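Local coordinates for outer membrane porin protein 32 (Delftia acidovorans, PDB 2FGQ) that forms anion-selective channels through the bacterial outer membrane as a homotrimeric porin, at residues 3-15 with 28-42. Numbering follows the deposited sequence.
Sequences SVTLFGIVDTNVA and GLGTSGASTSRLGLR. With CA (calcium ion), chain C; SO4 (sulfate ion), chain G.
I9 and R38 face each other as a hydrogen-bonded antiparallel pair, their side chains side by side on the same face of the sheet as F7 and R42. From CB the R38 chain runs through CG, 3.9 Å from I9 N, past CD, which meets the F7 ring at its edge, and then bends (chi3 67°). NE lies 3.6 Å from I9 CD1, the methyl that covers one face of the guanidinium. In that group's plane NE and NH2 both grip T36 O, while NH1 donates to sulfate O3 at 2.7 Å and NH2 to sulfate O4. Replacing R38 by an alanine is likely to leave the sulfate without these donors, I9 CD1 without its flat partner and T36 O without two bonds. Farther along, R42 lays its guanidinium flat on F7, planes 18° apart, a cation-pi stack with CZ 4.0 Å from the ring centroid. G40 CA makes a CH-pi contact on the opposite ring face, 4.0 Å from the F7 centroid.

Strand 26-48 is interrupted at 32-37, where D11 holds the loop: its O accepts from S32 N. With CG anti to the backbone N (chi1 176°), its carboxylate enters the loop: OD2 accepts from A34 N at 2.9 Å on the syn side and S35 N on the anti side, and OD1 accepts from G33 N above the carboxylate plane. Y289 also bonds OD1. D11 N donates to S37 OG at 2.9 Å. The loop thus held carries T36, whose OG1 binds D-malate. Regular pairing resumes at T12-T31, and L29 O binds calcium at 2.4 Å. In this first hairpin of the 16-stranded barrel three backbone amides satisfy the buried D11 carboxylate, while R38 holds a sulfate, probably from the crystallisation liquor, as would be consistent with an anion-selective pore.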
loop_
_atom_site.group_PDB
_atom_site.type_symbol
_atom_site.label_atom_id
_atom_site.label_comp_id
_atom_site.label_asym_id
_atom_site.label_seq_id
_atom_site.Cartn_x
_atom_site.Cartn_y
_atom_site.Cartn_z
ATOM N N SER A 3 -5.337 -21.901 -10.587
ATOM C CA SER A 3 -5.573 -20.598 -11.262
ATOM C C SER A 3 -5.357 -19.461 -10.247
ATOM O O SER A 3 -5.487 -19.705 -9.037
ATOM C CB SER A 3 -7.006 -20.556 -11.799
ATOM O OG SER A 3 -7.979 -20.628 -10.767
ATOM N N VAL A 4 -4.966 -18.277 -10.740
ATOM C CA VAL A 4 -4.902 -17.023 -9.923
ATOM C C VAL A 4 -5.789 -15.949 -10.574
ATOM O O VAL A 4 -5.700 -15.697 -11.793
ATOM C CB VAL A 4 -3.488 -16.464 -9.794
ATOM C CG1 VAL A 4 -3.473 -15.161 -9.072
ATOM C CG2 VAL A 4 -2.580 -17.489 -9.040
ATOM N N THR A 5 -6.673 -15.361 -9.764
ATOM C CA THR A 5 -7.683 -14.434 -10.212
ATOM C C THR A 5 -7.492 -13.086 -9.553
ATOM O O THR A 5 -7.422 -12.995 -8.339
ATOM C CB THR A 5 -9.069 -14.992 -9.820
ATOM O OG1 THR A 5 -9.308 -16.234 -10.487
ATOM C CG2 THR A 5 -10.163 -14.077 -10.315
ATOM N N LEU A 6 -7.429 -12.040 -10.367
ATOM C CA LEU A 6 -7.458 -10.675 -9.903
ATOM C C LEU A 6 -8.917 -10.262 -9.939
ATOM O O LEU A 6 -9.593 -10.485 -10.934
ATOM C CB LEU A 6 -6.706 -9.788 -10.867
ATOM C CG LEU A 6 -6.914 -8.292 -10.697
ATOM C CD1 LEU A 6 -6.149 -7.861 -9.490
ATOM C CD2 LEU A 6 -6.447 -7.609 -11.966
ATOM N N PHE A 7 -9.397 -9.644 -8.876
ATOM C CA PHE A 7 -10.793 -9.229 -8.822
ATOM C C PHE A 7 -10.929 -7.926 -8.043
ATOM O O PHE A 7 -10.031 -7.509 -7.324
ATOM C CB PHE A 7 -11.665 -10.316 -8.176
ATOM C CG PHE A 7 -11.339 -10.555 -6.732
ATOM C CD1 PHE A 7 -10.320 -11.431 -6.370
ATOM C CD2 PHE A 7 -12.062 -9.900 -5.724
ATOM C CE1 PHE A 7 -10.016 -11.635 -5.040
ATOM C CE2 PHE A 7 -11.770 -10.119 -4.385
ATOM C CZ PHE A 7 -10.749 -10.985 -4.046
ATOM N N GLY A 8 -12.118 -7.332 -8.108
ATOM C CA GLY A 8 -12.368 -6.151 -7.331
ATOM C C GLY A 8 -13.722 -5.567 -7.577
ATOM O O GLY A 8 -14.530 -6.070 -8.368
ATOM N N ILE A 9 -13.961 -4.499 -6.829
ATOM C CA ILE A 9 -15.171 -3.693 -6.924
ATOM C C ILE A 9 -14.796 -2.250 -6.683
ATOM O O ILE A 9 -14.148 -1.932 -5.706
ATOM C CB ILE A 9 -16.285 -4.098 -5.889
ATOM C CG1 ILE A 9 -16.623 -5.580 -5.971
ATOM C CG2 ILE A 9 -17.508 -3.227 -6.083
ATOM C CD1 ILE A 9 -17.658 -6.049 -4.972
ATOM N N VAL A 10 -15.253 -1.362 -7.562
ATOM C CA VAL A 10 -15.216 0.067 -7.266
ATOM C C VAL A 10 -16.680 0.535 -7.150
ATOM O O VAL A 10 -17.441 0.484 -8.120
ATOM C CB VAL A 10 -14.452 0.910 -8.301
ATOM C CG1 VAL A 10 -14.401 2.334 -7.828
ATOM C CG2 VAL A 10 -13.063 0.376 -8.504
ATOM N N ASP A 11 -17.033 0.961 -5.959
ATOM C CA ASP A 11 -18.378 1.433 -5.626
ATOM C C ASP A 11 -18.180 2.834 -5.049
ATOM O O ASP A 11 -17.565 3.007 -3.986
ATOM C CB ASP A 11 -19.034 0.482 -4.628
ATOM C CG ASP A 11 -20.378 0.946 -4.158
ATOM O OD1 ASP A 11 -20.576 2.180 -3.974
ATOM O OD2 ASP A 11 -21.271 0.106 -3.896
ATOM N N THR A 12 -18.644 3.833 -5.805
ATOM C CA THR A 12 -18.486 5.237 -5.447
ATOM C C THR A 12 -19.822 5.929 -5.615
ATOM O O THR A 12 -20.591 5.609 -6.525
ATOM C CB THR A 12 -17.364 5.860 -6.297
ATOM O OG1 THR A 12 -16.158 5.164 -6.013
ATOM C CG2 THR A 12 -17.060 7.293 -5.927
ATOM N N ASN A 13 -20.081 6.869 -4.715
ATOM C CA ASN A 13 -21.406 7.483 -4.626
ATOM C C ASN A 13 -21.320 8.976 -4.321
ATOM O O ASN A 13 -20.293 9.505 -3.934
ATOM C CB ASN A 13 -22.314 6.769 -3.574
ATOM C CG ASN A 13 -21.648 6.666 -2.194
ATOM O OD1 ASN A 13 -21.272 7.694 -1.596
ATOM N ND2 ASN A 13 -21.514 5.435 -1.666
ATOM N N VAL A 14 -22.449 9.641 -4.490
ATOM C CA VAL A 14 -22.710 10.896 -3.821
ATOM C C VAL A 14 -23.596 10.582 -2.610
ATOM O O VAL A 14 -24.471 9.732 -2.672
ATOM C CB VAL A 14 -23.355 11.933 -4.771
ATOM C CG1 VAL A 14 -23.767 13.149 -4.030
ATOM C CG2 VAL A 14 -22.377 12.307 -5.876
ATOM N N ALA A 15 -23.335 11.279 -1.525
ATOM C CA ALA A 15 -24.080 11.069 -0.312
ATOM C C ALA A 15 -24.351 12.360 0.439
ATOM O O ALA A 15 -23.654 13.341 0.284
ATOM C CB ALA A 15 -23.411 10.020 0.605
ATOM N N GLY A 28 -21.245 14.956 -0.102
ATOM C CA GLY A 28 -19.933 14.662 -0.646
ATOM C C GLY A 28 -19.890 13.485 -1.564
ATOM O O GLY A 28 -20.924 12.928 -1.941
ATOM N N LEU A 29 -18.659 13.092 -1.902
ATOM C CA LEU A 29 -18.406 11.908 -2.706
ATOM C C LEU A 29 -17.941 10.851 -1.707
ATOM O O LEU A 29 -16.947 11.060 -1.036
ATOM C CB LEU A 29 -17.348 12.160 -3.786
ATOM C CG LEU A 29 -17.325 11.060 -4.865
ATOM C CD1 LEU A 29 -18.474 11.289 -5.839
ATOM C CD2 LEU A 29 -16.001 10.988 -5.554
ATOM N N GLY A 30 -18.643 9.755 -1.611
ATOM C CA GLY A 30 -18.296 8.666 -0.733
ATOM C C GLY A 30 -18.161 7.357 -1.474
ATOM O O GLY A 30 -18.075 7.296 -2.689
ATOM N N THR A 31 -18.080 6.271 -0.710
ATOM C CA THR A 31 -17.820 4.958 -1.273
ATOM C C THR A 31 -18.663 3.876 -0.669
ATOM O O THR A 31 -19.222 4.028 0.437
ATOM C CB THR A 31 -16.318 4.579 -1.114
ATOM O OG1 THR A 31 -15.971 4.468 0.289
ATOM C CG2 THR A 31 -15.396 5.607 -1.777
ATOM N N SER A 32 -18.744 2.757 -1.395
ATOM C CA SER A 32 -19.127 1.497 -0.796
ATOM C C SER A 32 -20.552 1.523 -0.235
ATOM O O SER A 32 -20.823 1.048 0.874
ATOM C CB SER A 32 -18.065 1.106 0.231
ATOM O OG SER A 32 -16.826 0.860 -0.403
ATOM N N GLY A 33 -21.487 2.020 -1.046
ATOM C CA GLY A 33 -22.884 2.101 -0.648
ATOM C C GLY A 33 -23.673 0.831 -0.862
ATOM O O GLY A 33 -24.628 0.592 -0.129
ATOM N N ALA A 34 -23.321 0.054 -1.884
ATOM C CA ALA A 34 -24.007 -1.203 -2.237
ATOM C C ALA A 34 -23.128 -2.434 -1.922
ATOM O O ALA A 34 -23.606 -3.429 -1.408
ATOM C CB ALA A 34 -24.431 -1.199 -3.691
ATOM N N SER A 35 -21.838 -2.367 -2.223
ATOM C CA SER A 35 -20.856 -3.387 -1.809
ATOM C C SER A 35 -19.594 -2.685 -1.411
ATOM O O SER A 35 -19.261 -1.643 -1.974
ATOM C CB SER A 35 -20.537 -4.336 -2.952
ATOM O OG SER A 35 -21.669 -5.059 -3.394
ATOM N N THR A 36 -18.853 -3.256 -0.485
ATOM C CA THR A 36 -17.575 -2.657 -0.145
ATOM C C THR A 36 -16.598 -2.727 -1.307
ATOM O O THR A 36 -16.361 -3.779 -1.877
ATOM C CB THR A 36 -16.989 -3.291 1.113
ATOM O OG1 THR A 36 -17.948 -3.211 2.187
ATOM C CG2 THR A 36 -15.717 -2.565 1.554
ATOM N N SER A 37 -16.050 -1.574 -1.648
ATOM C CA SER A 37 -15.037 -1.490 -2.693
ATOM C C SER A 37 -13.799 -2.237 -2.267
ATOM O O SER A 37 -13.414 -2.184 -1.111
ATOM C CB SER A 37 -14.638 -0.046 -2.990
ATOM O OG SER A 37 -15.709 0.769 -3.331
ATOM N N ARG A 38 -13.207 -2.950 -3.211
ATOM C CA ARG A 38 -12.089 -3.826 -2.880
ATOM C C ARG A 38 -11.233 -4.139 -4.074
ATOM O O ARG A 38 -11.651 -3.982 -5.225
ATOM C CB ARG A 38 -12.650 -5.148 -2.292
ATOM C CG ARG A 38 -13.305 -6.057 -3.316
ATOM C CD ARG A 38 -14.261 -7.099 -2.717
ATOM N NE ARG A 38 -15.418 -6.446 -2.156
ATOM C CZ ARG A 38 -16.443 -7.070 -1.600
ATOM N NH1 ARG A 38 -16.427 -8.395 -1.446
ATOM N NH2 ARG A 38 -17.494 -6.373 -1.187
ATOM N N LEU A 39 -10.041 -4.645 -3.773
ATOM C CA LEU A 39 -9.085 -5.126 -4.779
ATOM C C LEU A 39 -8.423 -6.357 -4.164
ATOM O O LEU A 39 -8.001 -6.299 -3.043
ATOM C CB LEU A 39 -8.069 -4.052 -5.140
ATOM C CG LEU A 39 -6.971 -4.493 -6.106
ATOM C CD1 LEU A 39 -7.523 -4.799 -7.464
ATOM C CD2 LEU A 39 -5.951 -3.381 -6.224
ATOM N N GLY A 40 -8.388 -7.459 -4.898
ATOM C CA GLY A 40 -7.836 -8.687 -4.372
ATOM C C GLY A 40 -7.282 -9.617 -5.409
ATOM O O GLY A 40 -7.509 -9.495 -6.618
ATOM N N LEU A 41 -6.539 -10.593 -4.886
ATOM C CA LEU A 41 -5.990 -11.675 -5.659
ATOM C C LEU A 41 -6.305 -12.943 -4.906
ATOM O O LEU A 41 -6.118 -12.985 -3.708
ATOM C CB LEU A 41 -4.481 -11.525 -5.751
ATOM C CG LEU A 41 -3.926 -10.318 -6.499
ATOM C CD1 LEU A 41 -4.436 -8.970 -6.074
ATOM C CD2 LEU A 41 -2.416 -10.311 -6.402
ATOM N N ARG A 42 -6.719 -13.975 -5.613
ATOM C CA ARG A 42 -6.964 -15.268 -4.989
ATOM C C ARG A 42 -6.579 -16.378 -5.901
ATOM O O ARG A 42 -6.524 -16.239 -7.117
ATOM C CB ARG A 42 -8.420 -15.394 -4.579
ATOM C CG ARG A 42 -9.380 -15.293 -5.716
ATOM C CD ARG A 42 -10.891 -15.284 -5.243
ATOM N NE ARG A 42 -11.771 -15.083 -6.399
ATOM C CZ ARG A 42 -12.765 -14.195 -6.518
ATOM N NH1 ARG A 42 -13.160 -13.379 -5.533
ATOM N NH2 ARG A 42 -13.426 -14.164 -7.663
HETATM CA CA CA C . -15.242 11.894 0.405
HETATM S S SO4 G . -19.758 -8.768 -0.292
HETATM O O1 SO4 G . -20.284 -7.860 -1.347
HETATM O O2 SO4 G . -20.909 -9.530 0.345
HETATM O O3 SO4 G . -18.713 -9.685 -0.878
HETATM O O4 SO4 G . -19.054 -7.975 0.736
HETATM O O HOH W 1 -8.444 -18.341 -8.833
HETATM O O HOH W 2 -14.512 3.395 -4.166
HETATM O O HOH W 3 -13.205 11.884 1.790
#